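Long-range contacts in beta-galactoside alpha-2,6-sialyltransferase (Photobacterium sp., PDB 2Z4T), which probably transfers sialic acid from a CMP-linked donor to the 6-hydroxyl of terminal beta-galactosides such as lactose: residues 28-33 with 40-45; 441-446 with 459-464. All coordinates share one frame; numbering follows the deposited sequence. Where two conformers were deposited one is given.

Contact 1: residues 28-33 with 40-45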
# COMPACT_ATOMS: atom_id res chain seq x y z
N ASN A 28 21.03 -33.45 12.28
CA ASN A 28 20.37 -32.52 11.38
C ASN A 28 19.10 -32.01 12.07
O ASN A 28 18.57 -32.68 12.94
CB ASN A 28 20.03 -33.22 10.07
CG ASN A 28 19.54 -32.27 9.00
OD1 ASN A 28 19.87 -31.09 9.00
ND2 ASN A 28 18.73 -32.79 8.08
N ASP A 29 18.64 -30.81 11.71
CA ASP A 29 17.51 -30.20 12.35
C ASP A 29 16.69 -29.52 11.27
O ASP A 29 17.21 -28.71 10.53
CB ASP A 29 17.94 -29.18 13.43
CG ASP A 29 18.78 -29.82 14.55
OD1 ASP A 29 18.24 -30.09 15.64
OD2 ASP A 29 19.99 -30.10 14.33
N ILE A 30 15.41 -29.86 11.18
CA ILE A 30 14.52 -29.21 10.23
C ILE A 30 13.37 -28.57 10.98
O ILE A 30 12.76 -29.20 11.84
CB ILE A 30 13.94 -30.21 9.21
CG1 ILE A 30 15.07 -30.90 8.45
CG2 ILE A 30 12.96 -29.50 8.26
CD1 ILE A 30 14.66 -32.21 7.78
N ASN A 31 13.10 -27.31 10.65
CA ASN A 31 12.03 -26.54 11.25
C ASN A 31 11.17 -25.97 10.13
O ASN A 31 11.72 -25.44 9.16
CB ASN A 31 12.61 -25.43 12.12
CG ASN A 31 11.60 -24.94 13.17
OD1 ASN A 31 10.59 -24.27 12.85
ND2 ASN A 31 11.87 -25.26 14.45
N LYS A 32 9.85 -26.11 10.23
CA LYS A 32 8.93 -25.64 9.20
C LYS A 32 7.64 -25.09 9.79
O LYS A 32 7.24 -25.49 10.89
CB LYS A 32 8.55 -26.77 8.26
CG LYS A 32 9.27 -26.78 6.95
CD LYS A 32 8.48 -27.57 5.91
CE LYS A 32 7.35 -26.74 5.30
NZ LYS A 32 6.75 -27.39 4.11
N THR A 33 6.99 -24.21 9.05
CA THR A 33 5.66 -23.70 9.33
C THR A 33 4.93 -23.76 7.99
O THR A 33 5.58 -23.53 6.99
CB THR A 33 5.79 -22.15 9.63
OG1 THR A 33 6.73 -21.92 10.69
CG2 THR A 33 4.45 -21.51 10.01
N VAL A 40 2.97 -32.41 4.04
CA VAL A 40 4.40 -32.20 4.16
C VAL A 40 5.10 -33.48 3.77
O VAL A 40 4.73 -34.56 4.23
CB VAL A 40 4.84 -31.90 5.61
CG1 VAL A 40 6.28 -31.41 5.63
CG2 VAL A 40 3.93 -30.87 6.26
N ASN A 41 6.12 -33.34 2.94
CA ASN A 41 7.04 -34.42 2.70
C ASN A 41 8.49 -33.94 2.81
O ASN A 41 8.96 -33.15 1.98
CB ASN A 41 6.79 -35.04 1.34
CG ASN A 41 7.61 -36.28 1.15
OD1 ASN A 41 8.70 -36.24 0.56
ND2 ASN A 41 7.14 -37.39 1.71
N LEU A 42 9.19 -34.43 3.83
CA LEU A 42 10.53 -33.94 4.17
C LEU A 42 11.56 -35.04 4.21
O LEU A 42 11.36 -36.07 4.84
CB LEU A 42 10.53 -33.26 5.54
CG LEU A 42 9.77 -31.94 5.63
CD1 LEU A 42 9.63 -31.53 7.09
CD2 LEU A 42 10.42 -30.82 4.77
N GLU A 43 12.68 -34.78 3.55
CA GLU A 43 13.83 -35.67 3.59
C GLU A 43 14.58 -35.40 4.88
O GLU A 43 14.83 -34.25 5.19
CB GLU A 43 14.74 -35.40 2.38
CG GLU A 43 14.12 -35.76 1.03
CD GLU A 43 13.83 -37.25 0.88
OE1 GLU A 43 12.79 -37.60 0.28
OE2 GLU A 43 14.64 -38.08 1.38
N PRO A 44 14.91 -36.45 5.65
CA PRO A 44 15.59 -36.26 6.93
C PRO A 44 17.08 -35.90 6.82
O PRO A 44 17.63 -35.28 7.72
CB PRO A 44 15.44 -37.62 7.60
CG PRO A 44 15.34 -38.58 6.49
CD PRO A 44 14.65 -37.87 5.37
N ILE A 45 17.69 -36.27 5.70
CA ILE A 45 19.14 -36.31 5.54
C ILE A 45 19.55 -35.54 4.29
O ILE A 45 18.75 -35.40 3.37
CB ILE A 45 19.60 -37.81 5.49
CG1 ILE A 45 20.46 -38.16 6.70
CG2 ILE A 45 20.38 -38.17 4.23
CD1 ILE A 45 19.67 -38.42 7.92
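Ile30 and Leu42 meet between two layers of the N-terminal immunoglobulin-like beta-sandwich, where strand 26-35 faces strand 39-42 without backbone pairing. The two segments run nearly antiparallel, 162° between their directions, with axes 10.5 Å apart at closest, so side chains bridge the gap, meeting each other or, at the Pro44 end, the backbone opposite. Ile30 and Leu42 lie alongside each other, pointing opposite ways, CG2 of Ile30 standing 4.1 Å from CD1 of Leu42. With chi1 of Ile30 at -58°, CG1 lies anti to the carbonyl carbon and the chain extends to the loop after strand 39-42; there CD1 lies 3.3 Å from the carbonyl O of Glu43 and 4.2 Å from CA of Pro44. The other methyl of Leu42, CD2, faces Lys32, whose CD comes within 4.0 Å in one of two deposited conformers, so this flank is less certain. Strand 26-35 is held in its own sheet by backbone hydrogen bonds of Asn28, Ile30 and Lys32 to strand 103-122, while strand 39-42 pairs with strand 77-80. Pro44 is buried against Trp57 and Phe94. Its carbonyl, which also takes a weak bond from Thr106 OG1, closes the contact: Asn28 ND2 donates to Pro44 O over 2.7 Å, the acceptor almost exactly in the Asn28 amide plane but the donor 39° above the carbonyl plane.

Contact 2: residues 441-446 with 459-464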
# COMPACT_ATOMS: atom_id res chain seq x y z
N PRO A 441 15.85 15.56 -5.25
CA PRO A 441 16.72 16.48 -5.99
C PRO A 441 17.02 17.68 -5.10
O PRO A 441 16.57 17.72 -3.96
CB PRO A 441 15.82 16.90 -7.13
CG PRO A 441 14.47 16.92 -6.50
CD PRO A 441 14.45 15.66 -5.70
N ASP A 442 17.75 18.67 -5.61
CA ASP A 442 17.96 19.92 -4.87
C ASP A 442 16.72 20.79 -4.78
O ASP A 442 16.55 21.51 -3.80
CB ASP A 442 19.09 20.73 -5.49
CG ASP A 442 20.34 19.94 -5.63
OD1 ASP A 442 20.93 19.60 -4.58
OD2 ASP A 442 20.69 19.61 -6.78
N ALA A 443 15.87 20.77 -5.80
CA ALA A 443 14.66 21.58 -5.74
C ALA A 443 13.49 20.82 -6.30
O ALA A 443 13.59 20.13 -7.31
CB ALA A 443 14.84 22.90 -6.50
N VAL A 444 12.37 20.94 -5.61
CA VAL A 444 11.11 20.39 -6.10
C VAL A 444 10.02 21.44 -6.06
O VAL A 444 9.89 22.17 -5.08
CB VAL A 444 10.71 19.01 -5.45
CG1 VAL A 444 11.56 18.63 -4.21
CG2 VAL A 444 9.21 18.85 -5.24
N ALA A 445 9.31 21.55 -7.17
CA ALA A 445 8.14 22.41 -7.30
C ALA A 445 7.11 21.71 -8.19
O ALA A 445 7.44 20.74 -8.87
CB ALA A 445 8.52 23.76 -7.86
N GLY A 446 5.87 22.17 -8.16
CA GLY A 446 4.85 21.53 -8.95
C GLY A 446 3.45 21.84 -8.50
O GLY A 446 3.19 22.82 -7.78
N LYS A 459 12.75 21.16 0.85
CA LYS A 459 12.94 20.83 -0.56
C LYS A 459 12.03 21.61 -1.52
O LYS A 459 12.39 21.83 -2.68
CB LYS A 459 12.76 19.34 -0.77
CG LYS A 459 13.85 18.51 -0.16
CD LYS A 459 15.20 18.81 -0.80
CE LYS A 459 16.07 17.57 -0.67
NZ LYS A 459 17.49 17.77 -1.01
N ILE A 460 10.86 22.02 -1.02
CA ILE A 460 9.83 22.68 -1.82
C ILE A 460 10.15 24.14 -2.18
O ILE A 460 10.30 24.97 -1.30
CB ILE A 460 8.49 22.67 -1.05
CG1 ILE A 460 8.20 21.26 -0.49
CG2 ILE A 460 7.37 23.23 -1.93
CD1 ILE A 460 6.90 21.16 0.36
N LYS A 461 10.23 24.44 -3.47
CA LYS A 461 10.40 25.81 -3.93
C LYS A 461 9.09 26.56 -4.10
O LYS A 461 9.00 27.71 -3.69
CB LYS A 461 11.23 25.87 -5.21
CG LYS A 461 12.68 25.44 -5.00
CD LYS A 461 13.26 25.99 -3.69
CE LYS A 461 14.78 25.81 -3.59
NZ LYS A 461 15.15 24.40 -3.27
N PHE A 462 8.08 25.93 -4.70
CA PHE A 462 6.75 26.51 -4.74
C PHE A 462 5.71 25.47 -5.14
O PHE A 462 6.04 24.47 -5.78
CB PHE A 462 6.67 27.76 -5.65
CG PHE A 462 6.94 27.49 -7.11
CD1 PHE A 462 5.93 27.03 -7.95
CD2 PHE A 462 8.19 27.73 -7.66
CE1 PHE A 462 6.17 26.78 -9.32
CE2 PHE A 462 8.45 27.48 -9.02
CZ PHE A 462 7.43 27.00 -9.85
N ILE A 463 4.47 25.71 -4.73
CA ILE A 463 3.37 24.85 -5.09
C ILE A 463 2.36 25.68 -5.87
O ILE A 463 2.14 26.84 -5.57
CB ILE A 463 2.72 24.24 -3.84
CG1 ILE A 463 3.73 23.38 -3.07
CG2 ILE A 463 1.50 23.41 -4.21
CD1 ILE A 463 3.18 22.84 -1.76
N VAL A 464 1.74 25.10 -6.88
CA VAL A 464 0.77 25.86 -7.64
C VAL A 464 -0.51 25.08 -7.68
O VAL A 464 -0.50 23.87 -7.91
CB VAL A 464 1.27 26.17 -9.07
CG1 VAL A 464 0.18 26.86 -9.88
CG2 VAL A 464 2.52 27.04 -9.01
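Val444 is gripped at both backbone polar atoms by the neighbouring parallel strand: its N donates to Lys459 O (3.1 Å) and its O accepts from Lys461 N (2.8 Å). Further along, Gly446 repeats the pattern around Ile463, with a weak bond from its N to Phe462 O and a firmer one from Val464 N to Gly446 O (2.8 Å). Three residues, Val444 to Gly446, thus span four, Ile460 to Ile463: a beta bulge in a parallel pair, with the extra residue at Lys461, whose backbone turns to helical angles. The side chain of Lys461 lies over the methyl of Ala443, CG 3.7 Å from CB. The ring of Phe462, with CG between the backbone N and carbonyl carbon (chi1 64°), takes the methyl of Ala445 squarely over its face, CB 3.8 Å from the centroid, a CH-pi contact. At the strand entrance Lys459, bent at chi2, donates a hydrogen bond from NZ to Pro441 O (3.1 Å), tilted 34° from the carbonyl plane, and Asp442 OD2 accepts from Asn356 N. In this Rossmann-like parallel sheet of the GT-B fold, strand 443-447 lies between strands 356-360 and 460-465, bonded to the former through Ala443 and Ala445, while Phe462 and Val464 pack on Val381 of helix 371-386.

Contacts 1 and 2 belong to different domains at opposite sides of the chain's centre, their own centres 55 Å apart and their nearest atoms about 42 Å apart. The pair 28-33 with 40-45 is packing within the sandwich, remote from the annotated sites. The pair 441-446 with 459-464 instead lies in the half of the GT-B fold that carries much of the CMP site: Gly446 lies about 8 Å from the bound CMP. Its other end approaches a magnesium site, the side chain of Asp442 being about 6 Å from the ion and about 4 Å from that of Asn356, one of the residues that bind it, while Pro441 neighbours Tyr349 at about 4 Å between side chains.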